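Local coordinates for protein rRNA N-glycosidase (Bougainvillea spectabilis, PDB 3CTK) that belongs to the plant ribosome-inactivating protein family, a compact single chain in which a mixed beta sheet packs against a bundle of helices, at residues Val48-Thr53 against Val62-Thr67; Asn216-Leu221 against Pro228-Lys233; Pro30-Pro35 against His206-Gln211. One frame throughout, in Å; residues are numbered along the deposited sequence. Where two conformers were deposited one is given.

Contact 1. Residues Val48-Thr53 against Val62-Thr67; sequences VLVDIT and VAIDVT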
# COMPACT_ATOMS: atom_id res chain seq x y z
N VAL A 48 1.40 9.56 -6.64
CA VAL A 48 0.08 9.99 -6.20
C VAL A 48 0.27 10.22 -4.70
O VAL A 48 0.97 9.45 -4.04
CB VAL A 48 -1.02 8.92 -6.44
CG1 VAL A 48 -0.64 7.61 -5.77
CG2 VAL A 48 -2.36 9.42 -5.90
N LEU A 49 -0.32 11.29 -4.18
CA LEU A 49 -0.19 11.60 -2.77
C LEU A 49 -1.44 11.22 -1.99
O LEU A 49 -2.57 11.44 -2.45
CB LEU A 49 0.11 13.10 -2.60
CG LEU A 49 1.31 13.59 -3.42
CD1 LEU A 49 1.44 15.11 -3.32
CD2 LEU A 49 2.57 12.91 -2.93
N VAL A 50 -1.24 10.63 -0.82
CA VAL A 50 -2.34 10.20 0.04
C VAL A 50 -2.27 10.96 1.35
O VAL A 50 -1.39 10.73 2.17
CB VAL A 50 -2.25 8.68 0.32
CG1 VAL A 50 -3.35 8.26 1.30
CG2 VAL A 50 -2.39 7.91 -0.99
N ASP A 51 -3.21 11.89 1.54
CA ASP A 51 -3.27 12.70 2.75
C ASP A 51 -4.10 12.02 3.83
O ASP A 51 -5.32 11.89 3.69
CB ASP A 51 -3.88 14.07 2.44
CG ASP A 51 -2.91 15.00 1.74
OD1 ASP A 51 -1.87 14.53 1.24
OD2 ASP A 51 -3.20 16.22 1.68
N ILE A 52 -3.44 11.60 4.90
CA ILE A 52 -4.12 10.93 6.01
C ILE A 52 -4.14 11.87 7.21
O ILE A 52 -3.08 12.29 7.68
CB ILE A 52 -3.41 9.63 6.40
CG1 ILE A 52 -3.29 8.72 5.18
CG2 ILE A 52 -4.17 8.93 7.53
CD1 ILE A 52 -2.40 7.51 5.40
N THR A 53 -5.34 12.19 7.69
CA THR A 53 -5.49 13.09 8.82
C THR A 53 -6.10 12.37 10.02
O THR A 53 -7.08 11.65 9.89
CB THR A 53 -6.39 14.29 8.45
OG1 THR A 53 -5.86 14.95 7.30
CG2 THR A 53 -6.47 15.28 9.61
N VAL A 62 1.48 10.83 2.36
CA VAL A 62 2.23 9.65 1.91
C VAL A 62 2.34 9.59 0.39
O VAL A 62 1.34 9.68 -0.32
CB VAL A 62 1.54 8.37 2.44
CG1 VAL A 62 2.38 7.14 2.08
CG2 VAL A 62 1.35 8.48 3.94
N ALA A 63 3.56 9.41 -0.10
CA ALA A 63 3.80 9.33 -1.54
C ALA A 63 3.85 7.89 -2.03
O ALA A 63 4.56 7.06 -1.46
CB ALA A 63 5.11 10.04 -1.89
N ILE A 64 3.10 7.61 -3.09
CA ILE A 64 3.04 6.27 -3.67
C ILE A 64 3.45 6.30 -5.15
O ILE A 64 2.97 7.12 -5.93
CB ILE A 64 1.62 5.68 -3.55
CG1 ILE A 64 1.29 5.44 -2.07
CG2 ILE A 64 1.51 4.38 -4.35
CD1 ILE A 64 -0.10 4.90 -1.82
N ASP A 65 4.34 5.38 -5.52
CA ASP A 65 4.83 5.23 -6.89
C ASP A 65 3.69 4.57 -7.68
O ASP A 65 3.31 3.44 -7.37
CB ASP A 65 6.06 4.31 -6.88
CG ASP A 65 6.76 4.23 -8.23
OD1 ASP A 65 6.07 4.32 -9.27
OD2 ASP A 65 7.99 4.06 -8.25
N VAL A 66 3.14 5.25 -8.68
CA VAL A 66 2.02 4.68 -9.42
C VAL A 66 2.35 3.48 -10.29
O VAL A 66 1.45 2.74 -10.69
CB VAL A 66 1.31 5.73 -10.32
CG1 VAL A 66 0.88 6.93 -9.48
CG2 VAL A 66 2.24 6.15 -11.47
N THR A 67 3.63 3.27 -10.58
CA THR A 67 3.99 2.13 -11.42
C THR A 67 3.90 0.80 -10.68
O THR A 67 3.57 -0.22 -11.28
CB THR A 67 5.43 2.29 -12.00
OG1 THR A 67 6.39 2.22 -10.94
CG2 THR A 67 5.57 3.62 -12.73

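Contact 2. Residues Asn216-Leu221 against Pro228-Lys233; sequences NPALQL and PWVVNK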
# COMPACT_ATOMS: atom_id res chain seq x y z
N ASN A 216 -2.11 -21.45 -16.21
CA ASN A 216 -1.15 -22.56 -16.16
C ASN A 216 0.27 -22.09 -16.46
O ASN A 216 0.50 -21.40 -17.45
CB ASN A 216 -1.56 -23.63 -17.19
CG ASN A 216 -0.75 -24.89 -17.05
OD1 ASN A 216 -0.74 -25.52 -16.00
ND2 ASN A 216 -0.06 -25.27 -18.12
N PRO A 217 1.24 -22.43 -15.60
CA PRO A 217 1.14 -23.23 -14.37
C PRO A 217 0.20 -22.57 -13.37
O PRO A 217 -0.01 -21.35 -13.42
CB PRO A 217 2.58 -23.26 -13.85
CG PRO A 217 3.39 -23.13 -15.10
CD PRO A 217 2.65 -22.07 -15.85
N ALA A 218 -0.34 -23.36 -12.45
CA ALA A 218 -1.27 -22.84 -11.46
C ALA A 218 -0.60 -22.02 -10.36
O ALA A 218 0.58 -22.20 -10.05
CB ALA A 218 -2.03 -24.01 -10.82
N LEU A 219 -1.36 -21.10 -9.77
CA LEU A 219 -0.86 -20.27 -8.68
C LEU A 219 -1.04 -21.07 -7.40
O LEU A 219 -2.13 -21.58 -7.13
CB LEU A 219 -1.65 -18.97 -8.58
CG LEU A 219 -1.44 -17.94 -9.69
CD1 LEU A 219 -2.59 -16.95 -9.68
CD2 LEU A 219 -0.10 -17.22 -9.49
N GLN A 220 0.02 -21.18 -6.61
CA GLN A 220 -0.03 -21.92 -5.35
C GLN A 220 -0.22 -20.90 -4.24
O GLN A 220 0.76 -20.37 -3.70
CB GLN A 220 1.27 -22.70 -5.15
CG GLN A 220 1.73 -23.45 -6.39
CD GLN A 220 0.78 -24.55 -6.82
OE1 GLN A 220 0.71 -24.92 -7.99
NE2 GLN A 220 0.04 -25.09 -5.86
N LEU A 221 -1.48 -20.63 -3.90
CA LEU A 221 -1.79 -19.64 -2.87
C LEU A 221 -2.23 -20.26 -1.54
O LEU A 221 -2.18 -21.48 -1.37
CB LEU A 221 -2.87 -18.69 -3.41
CG LEU A 221 -2.45 -18.02 -4.73
CD1 LEU A 221 -3.55 -17.10 -5.24
CD2 LEU A 221 -1.16 -17.24 -4.52
N PRO A 228 -3.83 -24.94 1.67
CA PRO A 228 -3.43 -24.74 0.27
C PRO A 228 -4.62 -24.30 -0.58
O PRO A 228 -5.72 -24.84 -0.46
CB PRO A 228 -2.91 -26.11 -0.14
CG PRO A 228 -2.36 -26.66 1.13
CD PRO A 228 -3.44 -26.29 2.13
N TRP A 229 -4.39 -23.31 -1.44
CA TRP A 229 -5.43 -22.80 -2.33
C TRP A 229 -4.82 -22.73 -3.73
O TRP A 229 -4.14 -21.76 -4.07
CB TRP A 229 -5.90 -21.42 -1.87
CG TRP A 229 -6.94 -20.77 -2.75
CD1 TRP A 229 -7.97 -21.39 -3.41
CD2 TRP A 229 -7.07 -19.37 -3.05
NE1 TRP A 229 -8.73 -20.47 -4.09
CE2 TRP A 229 -8.20 -19.22 -3.89
CE3 TRP A 229 -6.34 -18.23 -2.68
CZ2 TRP A 229 -8.62 -17.98 -4.37
CZ3 TRP A 229 -6.76 -16.99 -3.16
CH2 TRP A 229 -7.89 -16.88 -4.00
N VAL A 230 -5.05 -23.77 -4.52
CA VAL A 230 -4.52 -23.84 -5.88
C VAL A 230 -5.45 -23.19 -6.89
O VAL A 230 -6.59 -23.62 -7.08
CB VAL A 230 -4.24 -25.30 -6.29
CG1 VAL A 230 -3.74 -25.36 -7.72
CG2 VAL A 230 -3.22 -25.90 -5.34
N VAL A 231 -4.95 -22.15 -7.54
CA VAL A 231 -5.73 -21.39 -8.52
C VAL A 231 -5.31 -21.67 -9.96
O VAL A 231 -4.17 -21.41 -10.33
CB VAL A 231 -5.60 -19.88 -8.24
CG1 VAL A 231 -6.31 -19.07 -9.33
CG2 VAL A 231 -6.19 -19.56 -6.87
N ASN A 232 -6.23 -22.21 -10.75
CA ASN A 232 -5.95 -22.49 -12.16
C ASN A 232 -6.98 -21.85 -13.08
O ASN A 232 -7.06 -22.17 -14.26
CB ASN A 232 -5.88 -24.00 -12.41
CG ASN A 232 -7.12 -24.74 -11.94
OD1 ASN A 232 -8.22 -24.19 -11.88
ND2 ASN A 232 -6.95 -26.02 -11.63
N LYS A 233 -7.77 -20.94 -12.52
CA LYS A 233 -8.81 -20.24 -13.27
C LYS A 233 -8.92 -18.78 -12.84
O LYS A 233 -8.96 -18.48 -11.65
CB LYS A 233 -10.15 -20.94 -13.10
CG LYS A 233 -10.40 -22.03 -14.13
CD LYS A 233 -11.56 -22.94 -13.74
CE LYS A 233 -12.73 -22.19 -13.12
NZ LYS A 233 -12.47 -21.82 -11.69

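Contact 3. Residues Pro30-Pro35 against His206-Gln211; sequences PVCQLP and HKSSPQ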
# COMPACT_ATOMS: atom_id res chain seq x y z
N PRO A 30 -6.41 -2.35 -19.59
CA PRO A 30 -7.05 -3.41 -18.80
C PRO A 30 -6.80 -4.80 -19.36
O PRO A 30 -6.64 -4.97 -20.57
CB PRO A 30 -8.53 -3.03 -18.86
CG PRO A 30 -8.51 -1.55 -19.06
CD PRO A 30 -7.41 -1.38 -20.06
N VAL A 31 -6.77 -5.79 -18.47
CA VAL A 31 -6.58 -7.18 -18.89
C VAL A 31 -7.61 -7.99 -18.11
O VAL A 31 -7.76 -7.82 -16.90
CB VAL A 31 -5.14 -7.69 -18.59
CG1 VAL A 31 -4.90 -7.78 -17.10
CG2 VAL A 31 -4.93 -9.04 -19.25
N CYS A 32 -8.32 -8.86 -18.82
CA CYS A 32 -9.37 -9.68 -18.22
C CYS A 32 -10.33 -8.82 -17.39
O CYS A 32 -10.73 -9.19 -16.28
CB CYS A 32 -8.76 -10.80 -17.36
SG CYS A 32 -7.67 -11.96 -18.25
N GLN A 33 -10.67 -7.65 -17.93
CA GLN A 33 -11.60 -6.72 -17.29
C GLN A 33 -11.13 -6.18 -15.94
O GLN A 33 -11.96 -5.82 -15.09
CB GLN A 33 -12.97 -7.37 -17.13
CG GLN A 33 -13.64 -7.71 -18.45
CD GLN A 33 -14.95 -8.45 -18.25
OE1 GLN A 33 -14.98 -9.59 -17.80
NE2 GLN A 33 -16.05 -7.79 -18.60
N LEU A 34 -9.82 -6.14 -15.74
CA LEU A 34 -9.23 -5.64 -14.49
C LEU A 34 -8.26 -4.50 -14.79
O LEU A 34 -7.60 -4.48 -15.83
CB LEU A 34 -8.48 -6.76 -13.78
CG LEU A 34 -9.31 -7.92 -13.21
CD1 LEU A 34 -8.37 -9.05 -12.79
CD2 LEU A 34 -10.12 -7.44 -12.02
N PRO A 35 -8.15 -3.52 -13.87
CA PRO A 35 -7.25 -2.38 -14.03
C PRO A 35 -5.80 -2.86 -13.97
O PRO A 35 -5.52 -3.90 -13.36
CB PRO A 35 -7.61 -1.49 -12.83
CG PRO A 35 -9.01 -1.92 -12.47
CD PRO A 35 -8.93 -3.41 -12.63
N HIS A 206 -2.05 -12.02 -16.68
CA HIS A 206 -1.65 -11.49 -17.99
C HIS A 206 -1.40 -12.63 -18.98
O HIS A 206 -1.78 -12.54 -20.15
CB HIS A 206 -0.39 -10.65 -17.88
CG HIS A 206 -0.64 -9.21 -17.54
ND1 HIS A 206 -0.29 -8.66 -16.33
CD2 HIS A 206 -1.20 -8.22 -18.27
CE1 HIS A 206 -0.62 -7.38 -16.33
NE2 HIS A 206 -1.17 -7.09 -17.49
N LYS A 207 -0.76 -13.68 -18.50
CA LYS A 207 -0.45 -14.82 -19.36
C LYS A 207 -1.71 -15.54 -19.83
O LYS A 207 -1.73 -16.13 -20.91
CB LYS A 207 0.46 -15.81 -18.61
CG LYS A 207 0.90 -17.00 -19.45
CD LYS A 207 1.76 -17.97 -18.65
CE LYS A 207 2.13 -19.18 -19.49
NZ LYS A 207 2.87 -20.21 -18.69
N SER A 208 -2.77 -15.48 -19.03
CA SER A 208 -4.03 -16.13 -19.37
C SER A 208 -4.83 -15.36 -20.42
O SER A 208 -5.75 -15.91 -21.03
CB SER A 208 -4.91 -16.30 -18.13
OG SER A 208 -5.56 -15.09 -17.78
N SER A 209 -4.48 -14.10 -20.63
CA SER A 209 -5.18 -13.27 -21.61
C SER A 209 -4.80 -13.71 -23.01
O SER A 209 -3.68 -14.16 -23.25
CB SER A 209 -4.82 -11.79 -21.40
OG SER A 209 -3.46 -11.54 -21.70
N PRO A 210 -5.72 -13.55 -23.98
CA PRO A 210 -7.06 -12.98 -23.87
C PRO A 210 -8.24 -13.90 -23.54
O PRO A 210 -9.33 -13.41 -23.23
CB PRO A 210 -7.26 -12.29 -25.23
CG PRO A 210 -6.10 -12.80 -26.12
CD PRO A 210 -5.43 -13.91 -25.38
N GLN A 211 -8.07 -15.22 -23.60
CA GLN A 211 -9.20 -16.08 -23.28
C GLN A 211 -9.64 -15.90 -21.83
O GLN A 211 -10.80 -16.12 -21.49
CB GLN A 211 -8.89 -17.55 -23.57
CG GLN A 211 -8.90 -17.88 -25.07
CD GLN A 211 -10.05 -17.21 -25.82
OE1 GLN A 211 -11.22 -17.35 -25.46
NE2 GLN A 211 -9.72 -16.48 -26.88

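Contact 1. Residues Val48-Thr53 against Val62-Thr67
V48 and I64 lie side by side on the buried face of two antiparallel strands, V48 CG1 resting 3.7 Å from I64 CB. With chi1 at 56°, CG1 of V48 sits between its own backbone N and carbonyl carbon, which carries this methyl over to I64 and to within 4.1 Å of V66 CG1, just where the second strand ends. On the same face V50 and V62 form the next hydrogen-bonded pair. V50 CG2 reaches diagonally to I64 CD1 (3.9 Å), and I52 CD1 slants across to V62 CG2 at 4.1 Å. The backbone evidence is four N-H...O bonds joining V48 with I64 and V50 with V62. One is offset: V62 N meets V50 O 35° out of the carbonyl plane. Helix 14-25 closes over V48, V50 and V66, while helix 149-168 packs on I52, V62 and I64.

The other face is looser. Its pair, L49 and A63, is non-hydrogen-bonded, and side-chain contact rests on L49 CD2 at 4.0 Å from A63 CB. L49 remains partly exposed, as does D51, whose carboxylate makes a long, weak ion pair with K61. At the strand end D65 opens an Asx turn. Its OD1 accepts T67 N at 3.0 Å and T67 OG1 at 2.7 Å, both from the same face of the carboxylate, and a salt bridge to R46 adds to its hold. With strand axes 150° apart, this is a twisted beta hairpin within the mixed, helix-covered sheet of the ribosome-inactivating fold.

Contact 2. Residues Asn216-Leu221 against Pro228-Lys233
L221 and W229 run side by side and point the same way. L221 CB comes obliquely to the indole at 3.6 Å from W229 CE3, and L221 CD1 continues along it to 3.8 Å from W229 CZ3. With CG anti to the backbone N (chi1 178°), the indole swings toward the carbonyl side, forward along its own strand to V231. V231 CG2 then sits 3.6 Å above the ring plane, over its centre, and also touches L221 CD1 at 4.0 Å, so L221, W229 and V231 make one apolar cluster. L219, paired with V231, extends this face toward A204 of helix 198-208. I237 of helix 234-237 packs on L221, W229 and V231, and K190 adds a cation-pi contact to the indole.

On the reverse face, Q220 bends at chi2 (-65°) and lies alongside V230, its NE2 3.4 Å from V230 CG2. These two residues are exposed. A218 CB points at the partner strand and meets V230 CG1 at 3.8 Å. Four backbone hydrogen bonds pair L219 with V231 and L221 with W229, and the strand axes stand 157° apart: a two-stranded antiparallel beta hairpin, one face apolar against helices and the other turned to solvent.

Contact 3. Residues Pro30-Pro35 against His206-Gln211
V31 meets H206 and S209 with separate branches of one short side chain, and its path can be traced atom by atom. CB points at the second segment and already lies 4.0 Å from H206 CD2. From there the chain forks. With chi1 at 67°, CG1 is held between the backbone N and the carbonyl carbon of V31, a setting that lays this methyl on the imidazole. It stands 3.8 Å from H206 NE2 and 4.1 Å from the ring centroid, 27° off the ring normal, which is the geometry of a CH-pi contact over a face. The two side chains cross at about a right angle. The other methyl, CG2, is anti to the backbone N. It brushes H206 CD2 at 3.9 Å and presses on S209 CB, although the apparent tightness there is doubtful because S209 was modelled in two conformers.

V31 is also the first residue of a type I' beta turn running to L34. C32 and Q33 both have positive phi, and backbone bonds in both directions, V31 N to L34 O and L34 N to V31 O, close the turn. Its corner residue C32 forms a disulfide with C212, tying this loop, which lies between helix 14-25 and strand 47-53, to the chain just beyond helix 198-208. C32 SG passes 3.8 Å from S208 OG, a van der Waals approach; the hydroxyl's hydrogen bond goes to I205 O. V36 and L244 also pack on V31, so its side chain sits between its own loop, the C-terminal segment at L244 and the helix end.

At that end S209 N bonds to H206 O at 3.2 Å, and a cis peptide then leads into P210. The imidazole under V31 has a weak hydrogen bond of its own, from ND1 to S202 O one turn earlier in the helix.

Following the chain from the N terminus, residues 30-35 open contact 3 first, in the loop after helix 14-25. Contact 1 then closes a short hairpin of strands 47-53 and 59-65, eight residues separating its two segments, wholly nested inside the long loop of contact 3, which shuts at 206-211 after most of the helices have passed. Contact 2 follows in series as a second short hairpin. Contacts 2 and 3 touch: K207 NZ is 2.9 Å from N216 O, a probable hydrogen bond between helix 198-208 and strand 214-222. Contact 1 lies apart, its nearest atoms about 10 Å from contact 3 and about 17 Å from contact 2, on the opposite side of the chain's centre from the latter.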